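Local coordinates for protein enolase (PDB 3UGV) that probably uses bound magnesium to promote removal of a proton beside a substrate carboxylate, like other mandelate racemase-type members of the enolase superfamily, at residues T149-T154 / A334-V339; A73-Y78 / V131-W136; K191-R196 / R218-M223. One frame throughout, in Å; residues are numbered along the deposited sequence.

Contact 1 (T149-T154 / A334-V339)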
loop_
_atom_site.group_PDB
_atom_site.type_symbol
_atom_site.label_atom_id
_atom_site.label_comp_id
_atom_site.label_asym_id
_atom_site.label_seq_id
_atom_site.Cartn_x
_atom_site.Cartn_y
_atom_site.Cartn_z
ATOM N N THR F 149 -4.884 5.395 -42.225
ATOM C CA THR F 149 -4.041 4.498 -43.007
ATOM C C THR F 149 -2.560 4.741 -42.709
ATOM O O THR F 149 -1.807 3.808 -42.447
ATOM C CB THR F 149 -4.321 4.626 -44.523
ATOM O OG1 THR F 149 -5.699 4.328 -44.776
ATOM C CG2 THR F 149 -3.458 3.647 -45.308
ATOM N N LEU F 150 -2.145 5.998 -42.726
ATOM C CA LEU F 150 -0.779 6.323 -42.335
ATOM C C LEU F 150 -0.443 5.754 -40.952
ATOM O O LEU F 150 0.692 5.365 -40.694
ATOM C CB LEU F 150 -0.568 7.836 -42.338
ATOM C CG LEU F 150 0.829 8.282 -41.897
ATOM C CD1 LEU F 150 1.779 8.121 -43.056
ATOM C CD2 LEU F 150 0.826 9.726 -41.414
ATOM N N LEU F 151 -1.440 5.705 -40.073
ATOM C CA LEU F 151 -1.242 5.237 -38.705
ATOM C C LEU F 151 -1.344 3.723 -38.561
ATOM O O LEU F 151 -1.225 3.189 -37.452
ATOM C CB LEU F 151 -2.232 5.914 -37.759
ATOM C CG LEU F 151 -2.007 7.408 -37.558
ATOM C CD1 LEU F 151 -3.075 7.987 -36.647
ATOM C CD2 LEU F 151 -0.590 7.667 -37.026
ATOM N N GLY F 152 -1.577 3.024 -39.668
ATOM C CA GLY F 152 -1.527 1.574 -39.633
ATOM C C GLY F 152 -2.880 0.890 -39.690
ATOM O O GLY F 152 -2.973 -0.329 -39.518
ATOM N N GLY F 153 -3.933 1.665 -39.934
ATOM C CA GLY F 153 -5.261 1.097 -40.007
ATOM C C GLY F 153 -5.836 1.327 -41.373
ATOM O O GLY F 153 -5.075 1.511 -42.324
ATOM N N THR F 154 -7.169 1.319 -41.462
ATOM C CA THR F 154 -7.897 1.635 -42.698
ATOM C C THR F 154 -9.213 2.353 -42.400
ATOM O O THR F 154 -9.786 2.195 -41.313
ATOM C CB THR F 154 -8.270 0.374 -43.495
ATOM O OG1 THR F 154 -9.280 -0.351 -42.780
ATOM C CG2 THR F 154 -7.060 -0.511 -43.728
ATOM N N ALA F 334 -12.419 10.010 -35.448
ATOM C CA ALA F 334 -12.719 8.775 -36.166
ATOM C C ALA F 334 -11.449 8.121 -36.735
ATOM O O ALA F 334 -11.310 6.886 -36.715
ATOM C CB ALA F 334 -13.770 9.015 -37.252
ATOM N N HIS F 335 -10.513 8.941 -37.214
ATOM C CA HIS F 335 -9.260 8.401 -37.749
ATOM C C HIS F 335 -8.465 7.614 -36.710
ATOM O O HIS F 335 -8.140 6.455 -36.951
ATOM C CB HIS F 335 -8.395 9.494 -38.391
ATOM C CG HIS F 335 -8.799 9.832 -39.793
ATOM N ND1 HIS F 335 -8.325 9.145 -40.892
ATOM C CD2 HIS F 335 -9.638 10.780 -40.274
ATOM C CE1 HIS F 335 -8.853 9.657 -41.989
ATOM N NE2 HIS F 335 -9.654 10.648 -41.641
ATOM N N VAL F 336 -8.172 8.226 -35.557
ATOM C CA VAL F 336 -7.345 7.551 -34.548
ATOM C C VAL F 336 -8.086 6.413 -33.863
ATOM O O VAL F 336 -7.459 5.458 -33.409
ATOM C CB VAL F 336 -6.772 8.507 -33.453
ATOM C CG1 VAL F 336 -5.861 9.538 -34.067
ATOM C CG2 VAL F 336 -7.897 9.178 -32.675
ATOM N N MET F 337 -9.414 6.507 -33.785
ATOM C CA MET F 337 -10.203 5.416 -33.188
ATOM C C MET F 337 -10.088 4.139 -34.003
ATOM O O MET F 337 -10.240 3.038 -33.467
ATOM C CB MET F 337 -11.679 5.797 -33.002
ATOM C CG MET F 337 -11.913 6.812 -31.901
ATOM S SD MET F 337 -11.775 6.066 -30.272
ATOM C CE MET F 337 -13.420 5.362 -30.102
ATOM N N ARG F 338 -9.808 4.295 -35.298
ATOM C CA ARG F 338 -9.607 3.154 -36.192
ATOM C C ARG F 338 -8.349 2.366 -35.838
ATOM O O ARG F 338 -8.240 1.199 -36.182
ATOM C CB ARG F 338 -9.548 3.600 -37.661
ATOM C CG ARG F 338 -10.889 4.055 -38.244
ATOM C CD ARG F 338 -11.890 2.912 -38.345
ATOM N NE ARG F 338 -11.395 1.826 -39.189
ATOM C CZ ARG F 338 -12.093 0.729 -39.495
ATOM N NH1 ARG F 338 -13.327 0.562 -39.035
ATOM N NH2 ARG F 338 -11.560 -0.207 -40.272
ATOM N N VAL F 339 -7.399 2.996 -35.155
ATOM C CA VAL F 339 -6.192 2.283 -34.741
ATOM C C VAL F 339 -6.001 2.301 -33.234
ATOM O O VAL F 339 -4.910 2.027 -32.746
ATOM C CB VAL F 339 -4.935 2.862 -35.386
ATOM C CG1 VAL F 339 -5.030 2.741 -36.891
ATOM C CG2 VAL F 339 -4.756 4.322 -34.973
#
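R338 reaches T154 through two successive bends, chi2 -66° and chi3 -59°, which curl the arginine back so that its guanidinium presents NE and NH2 to the T154 carbonyl. NE carries the main bond, 2.7 Å from R338 NE to T154 O. It arrives nearly along the C=O axis, though the oxygen lies 29° out of the guanidinium plane. R338 NH2 adds two weak bonds, to T154 O at 3.2 Å and to T154 OG1 at 3.4 Å. The stronger partner of that hydroxyl is E106 of the second subunit, which also forms a long, weak ion pair with R338, so this polar corner belongs to the subunit interface. Away from this polar corner the contact turns apolar. G152, with positive phi, ends helix 147-150 in a Schellman motif, its N bonded back to T149 O. The chain then passes G153 close to V339: the methyl CG1 of V339 sits 3.4 Å from G153 N, a tight approach that glycine, having no side chain, leaves room for. The other methyl, V339 CG2, meets L151 CB at 4.1 Å. L151 and V336 lie side by side and point the same way, touching at L151 CD1 and V336 CG1, 4.1 Å apart. The contact thus joins the exit of a short helix in the N-terminal capping domain to the end of helix 330-337 in the barrel domain, with L151 resting on helix 123-142, V336 and V339 backed by helix 306-320, and R338 lying against strand 157-162.

Contact 2 (A73-Y78 / V131-W136); sequences AYLEPY and VDMAVW
M133 and L75 cross obliquely, and the methyl ends of the two side chains are what meet: M133 CE lies 4.1 Å from L75 CD2. The methionine leaves helix 131-136 pointing at the strand and runs out extended until its last torsion, where a bend (chi3 -76°) turns the methyl in toward Y74 O and L75. There CE also comes within 3.8 Å of Y74 O, so one methyl touches the backbone of one residue and the side chain of the next. L75 starts out beside the helix rather than at it, and only its CD2 branch swings in to the methionine. A73 makes the close end of the contact. Its CB points toward the helix and sits 3.6 Å from A134 N and 3.7 Å from M133 CB, with A134 CB slightly farther off at 4.3 Å. A73 CB rests on the A134 backbone, and with only a methyl at A73 the A73 CA and A134 CA come to 4.8 Å. No hydrogen bond crosses the interface; the fit is wholly one of apolar side chains and backbone. Y74, between A73 and L75, turns its side chain away from the helix, and its hydroxyl bonds to E331 instead. Strand 73-75 and the helix segment run almost antiparallel, at 168° with their axes 7.4 Å apart. This is the sheet-on-helix packing of the enolase-type N-terminal domain: strand 71-75 is bonded along its edge to strand 52-65, whose I61 and I63 also press on A134, while F301 of helix 301-304 packs on M133 and M302 on L75, bringing the barrel domain against the contact.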
loop_
_atom_site.group_PDB
_atom_site.type_symbol
_atom_site.label_atom_id
_atom_site.label_comp_id
_atom_site.label_asym_id
_atom_site.label_seq_id
_atom_site.Cartn_x
_atom_site.Cartn_y
_atom_site.Cartn_z
ATOM N N ALA F 73 -6.299 21.409 -40.208
ATOM C CA ALA F 73 -7.028 20.940 -39.037
ATOM C C ALA F 73 -7.623 22.144 -38.316
ATOM O O ALA F 73 -7.422 23.298 -38.720
ATOM C CB ALA F 73 -6.111 20.168 -38.117
ATOM N N TYR F 74 -8.365 21.895 -37.249
ATOM C CA TYR F 74 -8.967 23.001 -36.522
ATOM C C TYR F 74 -8.935 22.770 -35.019
ATOM O O TYR F 74 -8.806 21.644 -34.553
ATOM C CB TYR F 74 -10.401 23.270 -37.004
ATOM C CG TYR F 74 -11.373 22.137 -36.751
ATOM C CD1 TYR F 74 -12.036 22.015 -35.531
ATOM C CD2 TYR F 74 -11.637 21.200 -37.732
ATOM C CE1 TYR F 74 -12.932 20.982 -35.303
ATOM C CE2 TYR F 74 -12.524 20.161 -37.514
ATOM C CZ TYR F 74 -13.170 20.053 -36.304
ATOM O OH TYR F 74 -14.062 19.015 -36.101
ATOM N N LEU F 75 -9.039 23.859 -34.274
ATOM C CA LEU F 75 -9.104 23.803 -32.829
ATOM C C LEU F 75 -10.483 24.271 -32.403
ATOM O O LEU F 75 -11.089 25.116 -33.068
ATOM C CB LEU F 75 -8.033 24.711 -32.217
ATOM C CG LEU F 75 -6.604 24.181 -32.175
ATOM C CD1 LEU F 75 -5.651 25.313 -31.936
ATOM C CD2 LEU F 75 -6.474 23.163 -31.071
ATOM N N GLU F 76 -10.974 23.713 -31.300
ATOM C CA GLU F 76 -12.222 24.157 -30.696
ATOM C C GLU F 76 -11.950 24.539 -29.253
ATOM O O GLU F 76 -12.120 23.720 -28.349
ATOM C CB GLU F 76 -13.264 23.042 -30.743
ATOM C CG GLU F 76 -13.390 22.400 -32.101
ATOM C CD GLU F 76 -14.495 21.377 -32.157
ATOM O OE1 GLU F 76 -15.673 21.782 -32.283
ATOM O OE2 GLU F 76 -14.183 20.169 -32.067
ATOM N N PRO F 77 -11.538 25.795 -29.035
ATOM C CA PRO F 77 -11.035 26.269 -27.738
ATOM C C PRO F 77 -12.088 26.758 -26.726
ATOM O O PRO F 77 -11.686 27.221 -25.655
ATOM C CB PRO F 77 -10.113 27.419 -28.134
ATOM C CG PRO F 77 -10.778 27.998 -29.344
ATOM C CD PRO F 77 -11.433 26.828 -30.077
ATOM N N TYR F 78 -13.375 26.668 -27.046
ATOM C CA TYR F 78 -14.437 26.952 -26.068
ATOM C C TYR F 78 -14.691 28.434 -25.795
ATOM O O TYR F 78 -15.809 28.919 -25.949
ATOM C CB TYR F 78 -14.114 26.288 -24.736
ATOM C CG TYR F 78 -14.517 24.848 -24.616
ATOM C CD1 TYR F 78 -15.776 24.511 -24.150
ATOM C CD2 TYR F 78 -13.627 23.820 -24.931
ATOM C CE1 TYR F 78 -16.157 23.195 -24.020
ATOM C CE2 TYR F 78 -13.997 22.486 -24.803
ATOM C CZ TYR F 78 -15.269 22.185 -24.342
ATOM O OH TYR F 78 -15.685 20.882 -24.196
ATOM N N VAL F 131 -1.067 22.479 -33.946
ATOM C CA VAL F 131 -0.008 22.315 -34.931
ATOM C C VAL F 131 0.113 20.840 -35.236
ATOM O O VAL F 131 0.171 20.439 -36.394
ATOM C CB VAL F 131 1.344 22.806 -34.389
ATOM C CG1 VAL F 131 2.484 22.279 -35.236
ATOM C CG2 VAL F 131 1.365 24.329 -34.299
ATOM N N ASP F 132 0.130 20.028 -34.180
ATOM C CA ASP F 132 0.309 18.592 -34.332
ATOM C C ASP F 132 -0.712 17.975 -35.294
ATOM O O ASP F 132 -0.342 17.215 -36.193
ATOM C CB ASP F 132 0.233 17.905 -32.972
ATOM C CG ASP F 132 0.610 16.435 -33.035
ATOM O OD1 ASP F 132 1.826 16.134 -33.115
ATOM O OD2 ASP F 132 -0.305 15.578 -32.986
ATOM N N MET F 133 -1.991 18.301 -35.105
ATOM C CA MET F 133 -3.040 17.761 -35.968
ATOM C C MET F 133 -2.863 18.174 -37.425
ATOM O O MET F 133 -2.947 17.339 -38.322
ATOM C CB MET F 133 -4.422 18.161 -35.466
ATOM C CG MET F 133 -4.799 17.458 -34.189
ATOM S SD MET F 133 -6.418 17.971 -33.621
ATOM C CE MET F 133 -6.050 19.583 -32.940
ATOM N N ALA F 134 -2.624 19.462 -37.656
ATOM C CA ALA F 134 -2.365 19.961 -39.004
ATOM C C ALA F 134 -1.173 19.256 -39.649
ATOM O O ALA F 134 -1.230 18.839 -40.806
ATOM C CB ALA F 134 -2.128 21.466 -38.980
ATOM N N VAL F 135 -0.090 19.128 -38.896
ATOM C CA VAL F 135 1.132 18.549 -39.434
ATOM C C VAL F 135 0.949 17.072 -39.790
ATOM O O VAL F 135 1.490 16.583 -40.781
ATOM C CB VAL F 135 2.311 18.751 -38.462
ATOM C CG1 VAL F 135 3.461 17.829 -38.803
ATOM C CG2 VAL F 135 2.757 20.189 -38.510
ATOM N N TRP F 136 0.173 16.358 -38.991
ATOM C CA TRP F 136 -0.065 14.959 -39.285
ATOM C C TRP F 136 -0.939 14.854 -40.525
ATOM O O TRP F 136 -0.795 13.917 -41.308
ATOM C CB TRP F 136 -0.757 14.258 -38.118
ATOM C CG TRP F 136 0.163 13.663 -37.099
ATOM C CD1 TRP F 136 0.426 14.153 -35.853
ATOM C CD2 TRP F 136 0.922 12.451 -37.222
ATOM N NE1 TRP F 136 1.307 13.334 -35.199
ATOM C CE2 TRP F 136 1.624 12.277 -36.011
ATOM C CE3 TRP F 136 1.078 11.501 -38.235
ATOM C CZ2 TRP F 136 2.468 11.188 -35.783
ATOM C CZ3 TRP F 136 1.925 10.415 -38.008
ATOM C CH2 TRP F 136 2.604 10.269 -36.793
#

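Contact 3 (K191-R196 / R218-M223)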
loop_
_atom_site.group_PDB
_atom_site.type_symbol
_atom_site.label_atom_id
_atom_site.label_comp_id
_atom_site.label_asym_id
_atom_site.label_seq_id
_atom_site.Cartn_x
_atom_site.Cartn_y
_atom_site.Cartn_z
ATOM N N LYS F 191 -26.888 4.874 -31.255
ATOM C CA LYS F 191 -27.133 3.891 -30.204
ATOM C C LYS F 191 -26.855 4.477 -28.823
ATOM O O LYS F 191 -27.015 3.795 -27.805
ATOM C CB LYS F 191 -26.288 2.643 -30.429
ATOM C CG LYS F 191 -26.493 1.952 -31.778
ATOM C CD LYS F 191 -25.371 0.903 -31.984
ATOM C CE LYS F 191 -25.653 -0.109 -33.098
ATOM N NZ LYS F 191 -25.663 0.459 -34.477
ATOM N N GLY F 192 -26.434 5.740 -28.789
ATOM C CA GLY F 192 -26.181 6.409 -27.527
ATOM C C GLY F 192 -26.332 7.911 -27.672
ATOM O O GLY F 192 -26.113 8.466 -28.741
ATOM N N LEU F 193 -26.720 8.564 -26.585
ATOM C CA LEU F 193 -26.951 10.005 -26.563
ATOM C C LEU F 193 -26.223 10.521 -25.333
ATOM O O LEU F 193 -26.233 9.856 -24.305
ATOM C CB LEU F 193 -28.454 10.289 -26.397
ATOM C CG LEU F 193 -29.386 9.788 -27.501
ATOM C CD1 LEU F 193 -30.829 10.028 -27.124
ATOM C CD2 LEU F 193 -29.069 10.494 -28.811
ATOM N N LYS F 194 -25.590 11.685 -25.415
ATOM C CA LYS F 194 -25.114 12.326 -24.193
ATOM C C LYS F 194 -26.214 13.160 -23.549
ATOM O O LYS F 194 -26.800 14.033 -24.181
ATOM C CB LYS F 194 -23.883 13.201 -24.432
ATOM C CG LYS F 194 -23.444 13.923 -23.148
ATOM C CD LYS F 194 -22.004 14.324 -23.201
ATOM C CE LYS F 194 -21.110 13.138 -22.938
ATOM N NZ LYS F 194 -19.712 13.485 -23.288
ATOM N N LEU F 195 -26.465 12.901 -22.273
ATOM C CA LEU F 195 -27.483 13.615 -21.524
ATOM C C LEU F 195 -26.811 14.475 -20.439
ATOM O O LEU F 195 -26.067 13.961 -19.604
ATOM C CB LEU F 195 -28.455 12.604 -20.902
ATOM C CG LEU F 195 -29.550 13.150 -20.000
ATOM C CD1 LEU F 195 -30.473 14.004 -20.828
ATOM C CD2 LEU F 195 -30.307 12.031 -19.320
ATOM N N ARG F 196 -27.055 15.784 -20.452
ATOM C CA ARG F 196 -26.453 16.640 -19.433
ATOM C C ARG F 196 -27.309 16.680 -18.170
ATOM O O ARG F 196 -28.542 16.714 -18.232
ATOM C CB ARG F 196 -26.200 18.054 -19.955
ATOM C CG ARG F 196 -24.917 18.212 -20.770
ATOM C CD ARG F 196 -25.046 17.759 -22.230
ATOM N NE ARG F 196 -23.756 17.832 -22.924
ATOM C CZ ARG F 196 -23.600 17.786 -24.247
ATOM N NH1 ARG F 196 -24.664 17.668 -25.030
ATOM N NH2 ARG F 196 -22.381 17.862 -24.793
ATOM N N ARG F 218 -34.666 1.993 -23.905
ATOM C CA ARG F 218 -33.427 1.653 -23.204
ATOM C C ARG F 218 -32.443 0.890 -24.089
ATOM O O ARG F 218 -31.331 0.585 -23.681
ATOM C CB ARG F 218 -33.710 0.913 -21.891
ATOM C CG ARG F 218 -34.115 1.856 -20.756
ATOM C CD ARG F 218 -34.635 1.098 -19.557
ATOM N NE ARG F 218 -34.824 1.958 -18.387
ATOM C CZ ARG F 218 -35.785 2.878 -18.268
ATOM N NH1 ARG F 218 -36.648 3.093 -19.263
ATOM N NH2 ARG F 218 -35.883 3.595 -17.151
ATOM N N ASP F 219 -32.860 0.584 -25.308
ATOM C CA ASP F 219 -31.919 0.132 -26.311
ATOM C C ASP F 219 -30.941 1.251 -26.714
ATOM O O ASP F 219 -29.978 1.017 -27.445
ATOM C CB ASP F 219 -32.659 -0.328 -27.543
ATOM C CG ASP F 219 -31.766 -1.082 -28.485
ATOM O OD1 ASP F 219 -31.396 -2.224 -28.127
ATOM O OD2 ASP F 219 -31.427 -0.538 -29.565
ATOM N N THR F 220 -31.221 2.464 -26.254
ATOM C CA THR F 220 -30.360 3.616 -26.473
ATOM C C THR F 220 -29.587 3.884 -25.191
ATOM O O THR F 220 -30.187 4.141 -24.145
ATOM C CB THR F 220 -31.176 4.886 -26.811
ATOM O OG1 THR F 220 -31.997 4.645 -27.958
ATOM C CG2 THR F 220 -30.254 6.039 -27.114
ATOM N N ALA F 221 -28.258 3.801 -25.276
ATOM C CA ALA F 221 -27.389 4.086 -24.150
ATOM C C ALA F 221 -27.463 5.571 -23.838
ATOM O O ALA F 221 -27.514 6.387 -24.761
ATOM C CB ALA F 221 -25.950 3.684 -24.485
ATOM N N LEU F 222 -27.487 5.915 -22.547
ATOM C CA LEU F 222 -27.363 7.311 -22.105
ATOM C C LEU F 222 -26.061 7.553 -21.346
ATOM O O LEU F 222 -25.751 6.868 -20.364
ATOM C CB LEU F 222 -28.535 7.730 -21.222
ATOM C CG LEU F 222 -29.915 7.638 -21.854
ATOM C CD1 LEU F 222 -30.955 8.082 -20.843
ATOM C CD2 LEU F 222 -29.973 8.500 -23.097
ATOM N N MET F 223 -25.286 8.513 -21.827
ATOM C CA MET F 223 -24.066 8.927 -21.157
ATOM C C MET F 223 -24.404 10.222 -20.446
ATOM O O MET F 223 -24.925 11.151 -21.045
ATOM C CB MET F 223 -22.946 9.174 -22.171
ATOM C CG MET F 223 -22.411 7.939 -22.885
ATOM S SD MET F 223 -23.595 7.175 -24.032
ATOM C CE MET F 223 -22.442 6.529 -25.252
#
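L222 lays its CD2 methyl against CB of L193, 4.0 Å away, on the helix-facing side of two adjacent parallel strands. They are the first and last elements of a beta-alpha-beta crossover, strand 192-196 to helix 202-216 to strand 221-225, in the modified TIM barrel of the enolase superfamily. On the same side L195 CD2 approaches L222 CD1, and T220 extends the apolar layer: its CG2, anti to the backbone N, reaches L193 CG at 3.9 Å, while its OG1 goes to V216 O at the end of the crossover helix. L222 packs on V212 and W213 of that helix, and L193 on helix 171-183.

Four backbone hydrogen bonds stitch the strands together. L193 uses both of its polar backbone atoms, N to A221 O at 2.9 Å and O to M223 N at 3.0 Å, and so brackets L222 in true parallel fashion. The bond from L195 N to M223 O is short, 2.6 Å, and nearly straight. At the other end A221 N reaches K191 O at 2.8 Å, with the donor tilted 28° from the carbonyl plane. The strand axes cross at -36°, in keeping with the twist of a barrel.

K194 and M223 point to the opposite side, with M223 folding its thioether back over G192 and L193 O. K194 ends close to the magnesium: its NZ makes salt bridges with E251, a metal ligand, and E347, and bonds to Y161 OH, partners that would fix the ammonium beside the site. On its way there the lysine bends about CG–CD (chi3 -78°), and that CD sits 3.6 Å above the guanidinium plane of R196, offset toward its rim.

Contacts 1 and 2 are neighbours, with centres about 17 Å apart: W136, on the helix of contact 2, packs its ring atom CZ3 against L150 CD2 at 3.6 Å and L151 CD2 at 3.9 Å. Contact 2 lies within the N-terminal domain, packing its sheet on helix 123-142, whereas contact 1 joins that domain to the barrel. Contact 3 lies in the barrel itself, on the opposite side of the chain's centre from contact 2, their centres about 28 Å apart and nearest atoms about 7 Å apart; contact 1 is about 26 Å from it between centres. Contact 3 adjoins the metal: the K194 side chain is about 4 Å from the magnesium held by D225, E251 and E277.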